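Protein (GYP1P) (Saccharomyces cerevisiae, PDB 1FKM) stimulates GTP hydrolysis by Ypt/Rab GTPases such as Ypt1 and Ypt7 through its TBC domain, supplying arginine and glutamine fingers in trans. Local coordinates at residues 225-236 with 346-357. Residues are numbered along the deposited sequence; the frame is centred on the assembly and turned at random. Where two conformers were deposited one is given.
Sequences EHVEFIQFAFRW and MDFQETITFLQN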
ATOM      1  N   GLU A 225     -22.785 -23.046   3.365  1.00 26.44           N
ATOM      2  CA  GLU A 225     -23.278 -22.119   2.348  1.00 27.29           C
ATOM      3  C   GLU A 225     -22.378 -22.084   1.115  1.00 27.81           C
ATOM      4  O   GLU A 225     -22.567 -21.256   0.223  1.00 27.70           O
ATOM      5  CB  GLU A 225     -23.393 -20.706   2.927  1.00 33.93           C
ATOM      6  CG  GLU A 225     -24.411 -20.565   4.048  1.00 35.69           C
ATOM      7  CD  GLU A 225     -25.806 -20.996   3.625  1.00 38.22           C
ATOM      8  OE1 GLU A 225     -26.244 -20.597   2.525  1.00 38.61           O
ATOM      9  OE2 GLU A 225     -26.467 -21.726   4.397  1.00 38.75           O
ATOM     10  N   HIS A 226     -21.415 -23.000   1.080  0.50 27.41           N
ATOM     11  CA  HIS A 226     -20.428 -23.115   0.009  0.50 28.80           C
ATOM     12  C   HIS A 226     -19.702 -21.807  -0.318  0.50 27.71           C
ATOM     13  O   HIS A 226     -19.495 -21.462  -1.483  0.50 27.06           O
ATOM     14  CB  HIS A 226     -21.029 -23.736  -1.271  0.50 24.64           C
ATOM     15  CG  HIS A 226     -22.186 -22.983  -1.851  0.50 27.07           C
ATOM     16  ND1 HIS A 226     -23.457 -23.044  -1.320  0.50 28.61           N
ATOM     17  CD2 HIS A 226     -22.267 -22.166  -2.927  0.50 28.10           C
ATOM     18  CE1 HIS A 226     -24.271 -22.298  -2.046  0.50 29.17           C
ATOM     19  NE2 HIS A 226     -23.574 -21.754  -3.027  0.50 28.97           N
ATOM     20  N   VAL A 227     -19.311 -21.087   0.731  1.00 30.16           N
ATOM     21  CA  VAL A 227     -18.571 -19.842   0.580  1.00 27.79           C
ATOM     22  C   VAL A 227     -17.095 -20.235   0.639  1.00 26.73           C
ATOM     23  O   VAL A 227     -16.644 -20.809   1.626  1.00 26.38           O
ATOM     24  CB  VAL A 227     -18.869 -18.843   1.725  1.00 26.14           C
ATOM     25  CG1 VAL A 227     -17.868 -17.681   1.682  1.00 26.14           C
ATOM     26  CG2 VAL A 227     -20.286 -18.306   1.592  1.00 26.15           C
ATOM     27  N   GLU A 228     -16.355 -19.942  -0.423  1.00 25.05           N
ATOM     28  CA  GLU A 228     -14.933 -20.265  -0.475  1.00 25.06           C
ATOM     29  C   GLU A 228     -14.150 -18.994  -0.161  1.00 22.78           C
ATOM     30  O   GLU A 228     -14.456 -17.942  -0.692  1.00 20.50           O
ATOM     31  CB  GLU A 228     -14.560 -20.771  -1.870  1.00 36.63           C
ATOM     32  CG  GLU A 228     -15.395 -21.952  -2.341  1.00 44.23           C
ATOM     33  CD  GLU A 228     -14.960 -22.475  -3.701  1.00 50.17           C
ATOM     34  OE1 GLU A 228     -13.948 -21.980  -4.243  1.00 51.85           O
ATOM     35  OE2 GLU A 228     -15.631 -23.388  -4.228  1.00 55.00           O
ATOM     36  N   PHE A 229     -13.143 -19.086   0.699  1.00 21.33           N
ATOM     37  CA  PHE A 229     -12.375 -17.896   1.038  1.00 21.94           C
ATOM     38  C   PHE A 229     -11.834 -17.153  -0.181  1.00 21.58           C
ATOM     39  O   PHE A 229     -11.791 -15.928  -0.193  1.00 21.80           O
ATOM     40  CB  PHE A 229     -11.236 -18.250   1.998  1.00 23.57           C
ATOM     41  CG  PHE A 229     -11.687 -18.404   3.427  1.00 25.45           C
ATOM     42  CD1 PHE A 229     -12.406 -19.528   3.827  1.00 26.40           C
ATOM     43  CD2 PHE A 229     -11.428 -17.404   4.363  1.00 26.60           C
ATOM     44  CE1 PHE A 229     -12.863 -19.656   5.143  1.00 26.71           C
ATOM     45  CE2 PHE A 229     -11.880 -17.520   5.681  1.00 27.09           C
ATOM     46  CZ  PHE A 229     -12.601 -18.649   6.071  1.00 27.74           C
ATOM     47  N   ILE A 230     -11.444 -17.890  -1.214  1.00 23.01           N
ATOM     48  CA  ILE A 230     -10.914 -17.259  -2.418  1.00 24.61           C
ATOM     49  C   ILE A 230     -11.921 -16.286  -3.051  1.00 24.83           C
ATOM     50  O   ILE A 230     -11.532 -15.271  -3.633  1.00 23.76           O
ATOM     51  CB  ILE A 230     -10.506 -18.325  -3.471  1.00 34.93           C
ATOM     52  CG1 ILE A 230      -9.668 -17.679  -4.579  1.00 37.72           C
ATOM     53  CG2 ILE A 230     -11.743 -18.967  -4.079  1.00 34.25           C
ATOM     54  CD1 ILE A 230      -8.283 -17.261  -4.137  1.00 39.33           C
ATOM     55  N   GLN A 231     -13.211 -16.580  -2.923  1.00 26.49           N
ATOM     56  CA  GLN A 231     -14.238 -15.732  -3.526  1.00 27.93           C
ATOM     57  C   GLN A 231     -14.309 -14.298  -3.010  1.00 28.56           C
ATOM     58  O   GLN A 231     -14.895 -13.431  -3.657  1.00 30.40           O
ATOM     59  CB  GLN A 231     -15.601 -16.407  -3.402  1.00 30.58           C
ATOM     60  CG  GLN A 231     -15.646 -17.735  -4.129  1.00 31.90           C
ATOM     61  CD  GLN A 231     -16.928 -18.494  -3.891  1.00 34.04           C
ATOM     62  OE1 GLN A 231     -17.380 -18.633  -2.754  1.00 32.61           O
ATOM     63  NE2 GLN A 231     -17.519 -19.005  -4.966  1.00 35.83           N
ATOM     64  N   PHE A 232     -13.725 -14.035  -1.846  1.00 25.77           N
ATOM     65  CA  PHE A 232     -13.729 -12.675  -1.332  1.00 24.80           C
ATOM     66  C   PHE A 232     -12.340 -12.250  -0.865  1.00 23.87           C
ATOM     67  O   PHE A 232     -11.985 -11.076  -0.940  1.00 26.45           O
ATOM     68  CB  PHE A 232     -14.756 -12.527  -0.192  1.00 26.99           C
ATOM     69  CG  PHE A 232     -14.438 -13.338   1.037  1.00 25.53           C
ATOM     70  CD1 PHE A 232     -13.522 -12.876   1.977  1.00 24.52           C
ATOM     71  CD2 PHE A 232     -15.062 -14.565   1.254  1.00 24.99           C
ATOM     72  CE1 PHE A 232     -13.230 -13.620   3.116  1.00 24.33           C
ATOM     73  CE2 PHE A 232     -14.779 -15.319   2.390  1.00 26.09           C
ATOM     74  CZ  PHE A 232     -13.859 -14.846   3.326  1.00 24.59           C
ATOM     75  N   ALA A 233     -11.544 -13.216  -0.422  1.00 20.47           N
ATOM     76  CA  ALA A 233     -10.211 -12.936   0.098  1.00 20.70           C
ATOM     77  C   ALA A 233      -9.107 -12.747  -0.936  1.00 21.85           C
ATOM     78  O   ALA A 233      -8.054 -12.188  -0.619  1.00 20.47           O
ATOM     79  CB  ALA A 233      -9.805 -14.026   1.081  1.00 18.72           C
ATOM     80  N   PHE A 234      -9.311 -13.212  -2.163  1.00 23.07           N
ATOM     81  CA  PHE A 234      -8.249 -13.016  -3.140  1.00 25.02           C
ATOM     82  C   PHE A 234      -7.983 -11.519  -3.284  1.00 24.52           C
ATOM     83  O   PHE A 234      -6.835 -11.079  -3.273  1.00 24.02           O
ATOM     84  CB  PHE A 234      -8.602 -13.582  -4.514  1.00 28.28           C
ATOM     85  CG  PHE A 234      -7.527 -13.342  -5.536  1.00 30.42           C
ATOM     86  CD1 PHE A 234      -6.384 -14.129  -5.553  1.00 32.30           C
ATOM     87  CD2 PHE A 234      -7.615 -12.272  -6.420  1.00 32.02           C
ATOM     88  CE1 PHE A 234      -5.334 -13.850  -6.431  1.00 34.15           C
ATOM     89  CE2 PHE A 234      -6.572 -11.983  -7.303  1.00 34.00           C
ATOM     90  CZ  PHE A 234      -5.432 -12.774  -7.305  1.00 32.84           C
ATOM     91  N   ARG A 235      -9.048 -10.736  -3.412  0.50 22.32           N
ATOM     92  CA  ARG A 235      -8.895  -9.297  -3.569  0.50 22.05           C
ATOM     93  C   ARG A 235      -8.292  -8.678  -2.309  0.50 21.44           C
ATOM     94  O   ARG A 235      -7.477  -7.759  -2.394  0.50 19.98           O
ATOM     95  CB  ARG A 235     -10.246  -8.650  -3.886  0.50 23.83           C
ATOM     96  CG  ARG A 235     -10.133  -7.234  -4.439  0.50 25.47           C
ATOM     97  CD  ARG A 235     -11.503  -6.654  -4.779  0.50 28.32           C
ATOM     98  NE  ARG A 235     -12.314  -6.414  -3.588  0.50 29.37           N
ATOM     99  CZ  ARG A 235     -13.563  -5.961  -3.614  0.50 29.63           C
ATOM    100  NH1 ARG A 235     -14.152  -5.699  -4.770  0.50 30.57           N
ATOM    101  NH2 ARG A 235     -14.221  -5.761  -2.481  0.50 30.48           N
ATOM    102  N   TRP A 236      -8.693  -9.179  -1.143  1.00 23.01           N
ATOM    103  CA  TRP A 236      -8.163  -8.672   0.123  1.00 22.80           C
ATOM    104  C   TRP A 236      -6.644  -8.837   0.136  1.00 22.76           C
ATOM    105  O   TRP A 236      -5.906  -7.938   0.535  1.00 22.60           O
ATOM    106  CB  TRP A 236      -8.738  -9.450   1.309  1.00 20.54           C
ATOM    107  CG  TRP A 236     -10.197  -9.206   1.602  1.00 19.53           C
ATOM    108  CD1 TRP A 236     -11.108  -8.562   0.815  1.00 19.41           C
ATOM    109  CD2 TRP A 236     -10.902  -9.630   2.773  1.00 20.03           C
ATOM    110  NE1 TRP A 236     -12.344  -8.559   1.429  1.00 19.99           N
ATOM    111  CE2 TRP A 236     -12.241  -9.210   2.632  1.00 19.91           C
ATOM    112  CE3 TRP A 236     -10.526 -10.328   3.929  1.00 20.17           C
ATOM    113  CZ2 TRP A 236     -13.212  -9.466   3.607  1.00 20.46           C
ATOM    114  CZ3 TRP A 236     -11.489 -10.582   4.898  1.00 21.63           C
ATOM    115  CH2 TRP A 236     -12.816 -10.153   4.729  1.00 19.17           C
HETATM  116  N   MSE A 346     -26.289 -14.980   6.742  1.00 28.08           N
HETATM  117  CA  MSE A 346     -26.293 -14.784   5.290  1.00 27.87           C
HETATM  118  C   MSE A 346     -26.010 -16.043   4.489  1.00 24.67           C
HETATM  119  O   MSE A 346     -25.295 -16.926   4.950  1.00 24.14           O
HETATM  120  CB  MSE A 346     -25.244 -13.739   4.901  1.00 29.52           C
HETATM  121  CG  MSE A 346     -25.522 -12.332   5.375  1.00 31.70           C
HETATM  122 SE   MSE A 346     -24.015 -11.174   4.986  1.00 33.15          SE
HETATM  123  CE  MSE A 346     -23.851 -10.329   6.719  1.00 29.92           C
ATOM    124  N   ASP A 347     -26.572 -16.115   3.285  1.00 27.44           N
ATOM    125  CA  ASP A 347     -26.329 -17.256   2.411  1.00 28.52           C
ATOM    126  C   ASP A 347     -25.217 -16.861   1.440  1.00 29.36           C
ATOM    127  O   ASP A 347     -24.636 -15.780   1.571  1.00 26.63           O
ATOM    128  CB  ASP A 347     -27.601 -17.670   1.646  1.00 30.50           C
ATOM    129  CG  ASP A 347     -28.188 -16.552   0.798  1.00 34.17           C
ATOM    130  OD1 ASP A 347     -27.471 -15.591   0.439  1.00 32.68           O
ATOM    131  OD2 ASP A 347     -29.390 -16.650   0.467  1.00 35.34           O
ATOM    132  N   PHE A 348     -24.918 -17.722   0.472  1.00 28.13           N
ATOM    133  CA  PHE A 348     -23.843 -17.439  -0.470  1.00 30.15           C
ATOM    134  C   PHE A 348     -23.846 -16.044  -1.100  1.00 31.46           C
ATOM    135  O   PHE A 348     -22.893 -15.286  -0.934  1.00 30.20           O
ATOM    136  CB  PHE A 348     -23.815 -18.476  -1.592  1.00 29.92           C
ATOM    137  CG  PHE A 348     -22.719 -18.237  -2.588  1.00 31.08           C
ATOM    138  CD1 PHE A 348     -21.402 -18.545  -2.273  1.00 29.80           C
ATOM    139  CD2 PHE A 348     -22.994 -17.645  -3.818  1.00 30.76           C
ATOM    140  CE1 PHE A 348     -20.371 -18.266  -3.161  1.00 30.50           C
ATOM    141  CE2 PHE A 348     -21.970 -17.359  -4.715  1.00 31.32           C
ATOM    142  CZ  PHE A 348     -20.653 -17.670  -4.384  1.00 31.20           C
ATOM    143  N   GLN A 349     -24.906 -15.715  -1.834  1.00 31.99           N
ATOM    144  CA  GLN A 349     -24.990 -14.420  -2.501  1.00 34.79           C
ATOM    145  C   GLN A 349     -24.871 -13.230  -1.554  1.00 33.40           C
ATOM    146  O   GLN A 349     -24.178 -12.261  -1.857  1.00 32.78           O
ATOM    147  CB  GLN A 349     -26.296 -14.306  -3.293  1.00 46.96           C
ATOM    148  CG  GLN A 349     -26.317 -15.090  -4.596  1.00 53.23           C
ATOM    149  CD  GLN A 349     -27.606 -14.889  -5.378  1.00 56.95           C
ATOM    150  OE1 GLN A 349     -28.687 -15.265  -4.925  1.00 60.01           O
ATOM    151  NE2 GLN A 349     -27.496 -14.289  -6.559  1.00 58.70           N
ATOM    152  N   GLU A 350     -25.550 -13.300  -0.414  1.00 30.01           N
ATOM    153  CA  GLU A 350     -25.508 -12.206   0.548  1.00 29.81           C
ATOM    154  C   GLU A 350     -24.104 -12.029   1.113  1.00 28.34           C
ATOM    155  O   GLU A 350     -23.630 -10.904   1.271  1.00 26.07           O
ATOM    156  CB  GLU A 350     -26.504 -12.468   1.681  1.00 35.20           C
ATOM    157  CG  GLU A 350     -27.914 -12.732   1.173  1.00 38.69           C
ATOM    158  CD  GLU A 350     -28.888 -13.105   2.273  1.00 40.51           C
ATOM    159  OE1 GLU A 350     -28.524 -13.918   3.147  1.00 39.41           O
ATOM    160  OE2 GLU A 350     -30.028 -12.594   2.251  1.00 45.38           O
ATOM    161  N   THR A 351     -23.446 -13.149   1.398  1.00 26.76           N
ATOM    162  CA  THR A 351     -22.097 -13.149   1.952  1.00 26.46           C
ATOM    163  C   THR A 351     -21.071 -12.540   0.997  1.00 27.03           C
ATOM    164  O   THR A 351     -20.323 -11.634   1.377  1.00 24.74           O
ATOM    165  CB  THR A 351     -21.661 -14.588   2.324  1.00 27.74           C
ATOM    166  OG1 THR A 351     -22.477 -15.072   3.396  1.00 29.15           O
ATOM    167  CG2 THR A 351     -20.206 -14.615   2.768  1.00 28.62           C
ATOM    168  N   ILE A 352     -21.037 -13.028  -0.240  1.00 28.56           N
ATOM    169  CA  ILE A 352     -20.088 -12.517  -1.229  1.00 29.99           C
ATOM    170  C   ILE A 352     -20.295 -11.027  -1.467  1.00 30.97           C
ATOM    171  O   ILE A 352     -19.335 -10.254  -1.495  1.00 29.77           O
ATOM    172  CB  ILE A 352     -20.213 -13.262  -2.581  1.00 33.21           C
ATOM    173  CG1 ILE A 352     -20.027 -14.766  -2.365  1.00 30.81           C
ATOM    174  CG2 ILE A 352     -19.168 -12.747  -3.566  1.00 33.14           C
ATOM    175  CD1 ILE A 352     -18.734 -15.141  -1.652  1.00 32.54           C
ATOM    176  N   THR A 353     -21.551 -10.626  -1.638  1.00 30.17           N
ATOM    177  CA  THR A 353     -21.876  -9.224  -1.855  1.00 30.97           C
ATOM    178  C   THR A 353     -21.366  -8.380  -0.685  1.00 30.11           C
ATOM    179  O   THR A 353     -20.742  -7.339  -0.884  1.00 29.93           O
ATOM    180  CB  THR A 353     -23.404  -9.023  -1.984  1.00 37.48           C
ATOM    181  OG1 THR A 353     -23.879  -9.707  -3.148  1.00 41.87           O
ATOM    182  CG2 THR A 353     -23.747  -7.542  -2.097  1.00 40.92           C
ATOM    183  N   PHE A 354     -21.629  -8.848   0.533  1.00 30.50           N
ATOM    184  CA  PHE A 354     -21.217  -8.145   1.748  1.00 30.15           C
ATOM    185  C   PHE A 354     -19.702  -8.013   1.913  1.00 30.13           C
ATOM    186  O   PHE A 354     -19.196  -6.925   2.186  1.00 31.18           O
ATOM    187  CB  PHE A 354     -21.789  -8.851   2.982  1.00 25.22           C
ATOM    188  CG  PHE A 354     -21.481  -8.151   4.281  1.00 24.66           C
ATOM    189  CD1 PHE A 354     -22.289  -7.115   4.737  1.00 25.17           C
ATOM    190  CD2 PHE A 354     -20.375  -8.518   5.039  1.00 24.68           C
ATOM    191  CE1 PHE A 354     -22.000  -6.456   5.934  1.00 26.79           C
ATOM    192  CE2 PHE A 354     -20.077  -7.864   6.239  1.00 24.61           C
ATOM    193  CZ  PHE A 354     -20.893  -6.832   6.685  1.00 24.14           C
ATOM    194  N   LEU A 355     -18.979  -9.118   1.758  1.00 26.53           N
ATOM    195  CA  LEU A 355     -17.532  -9.097   1.924  1.00 28.47           C
ATOM    196  C   LEU A 355     -16.766  -8.388   0.812  1.00 30.42           C
ATOM    197  O   LEU A 355     -15.589  -8.067   0.981  1.00 30.63           O
ATOM    198  CB  LEU A 355     -17.008 -10.523   2.106  1.00 27.90           C
ATOM    199  CG  LEU A 355     -17.514 -11.164   3.402  1.00 27.09           C
ATOM    200  CD1 LEU A 355     -17.076 -12.616   3.475  1.00 27.80           C
ATOM    201  CD2 LEU A 355     -16.997 -10.368   4.603  1.00 28.24           C
ATOM    202  N   GLN A 356     -17.420  -8.155  -0.323  1.00 31.05           N
ATOM    203  CA  GLN A 356     -16.779  -7.443  -1.425  1.00 33.82           C
ATOM    204  C   GLN A 356     -17.220  -5.984  -1.366  1.00 34.08           C
ATOM    205  O   GLN A 356     -16.807  -5.163  -2.180  1.00 35.56           O
ATOM    206  CB  GLN A 356     -17.169  -8.048  -2.779  1.00 38.36           C
ATOM    207  CG  GLN A 356     -16.799  -9.518  -2.935  1.00 41.44           C
ATOM    208  CD  GLN A 356     -17.131 -10.062  -4.314  1.00 43.54           C
ATOM    209  OE1 GLN A 356     -18.169  -9.736  -4.886  1.00 46.20           O
ATOM    210  NE2 GLN A 356     -16.255 -10.904  -4.847  1.00 44.65           N
ATOM    211  N   ASN A 357     -18.070  -5.669  -0.391  1.00 30.57           N
ATOM    212  CA  ASN A 357     -18.566  -4.309  -0.207  1.00 30.93           C
ATOM    213  C   ASN A 357     -18.828  -4.039   1.277  1.00 28.43           C
ATOM    214  O   ASN A 357     -19.928  -3.642   1.657  1.00 28.64           O
ATOM    215  CB  ASN A 357     -19.857  -4.111  -1.004  1.00 44.01           C
ATOM    216  CG  ASN A 357     -19.661  -4.321  -2.491  1.00 47.44           C
ATOM    217  OD1 ASN A 357     -18.967  -3.548  -3.151  1.00 49.53           O
ATOM    218  ND2 ASN A 357     -20.268  -5.376  -3.026  1.00 46.58           N
TER
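Helices 230-236 and 348-355 run almost parallel, 7° apart in direction with axes 9.5 Å apart at closest, and the two segments come nearest where the CA atoms of Glu225 and Phe348 lie 5.5 Å from each other. Here the Phe348 ring does much of the joining. With CG anti to the backbone N (chi1 -180°), it reaches across to the turn at 225-227, where its plane lies 13° from that of the His226 imidazole in one of the two modelled His226 conformers; the rings are slid apart and barely overlap. Val227 CG2 meets Phe348 CD1 and Thr351 CG2, while the Gln231 amide comes up to the far edge of the ring, its plane inclined. Gln231 OE1 also accepts from Glu228 N (2.9 Å), which holds the amide against the ring, and Gln231 CB touches Ile352 CD1. An alanine in place of Gln231 would probably leave Glu228 N without its acceptor and open a gap beside the edge of Phe348.

Two helix ends meet here in this all-helical Rab-GAP domain: His226, with positive phi, is the C-prime residue of a Schellman motif closing helix 216-224, and Asp347 and Glu350 form a capping box that starts helix 348-355. Further along, Leu355 CD1 sits squarely over one face of the Phe232 ring, 3.5 Å from its centroid, a CH-pi contact, while CD2 packs on Trp236 CZ2. Leu336 of helix 324-338 touches both Leu355 and Trp236. Two carbonyls at and just past the end of helix 348-355 are held: Arg235 NH2, in the conformer described, donates a nearly straight bond to Gln356 O (2.7 Å), in the guanidinium plane, and Trp236 NE1 makes a weak one to Leu355 O (3.3 Å). Arg235 NE forms a salt bridge with Glu244, and the Arg235 side chain lies about 9 Å from that of Gln131, the glutamine finger.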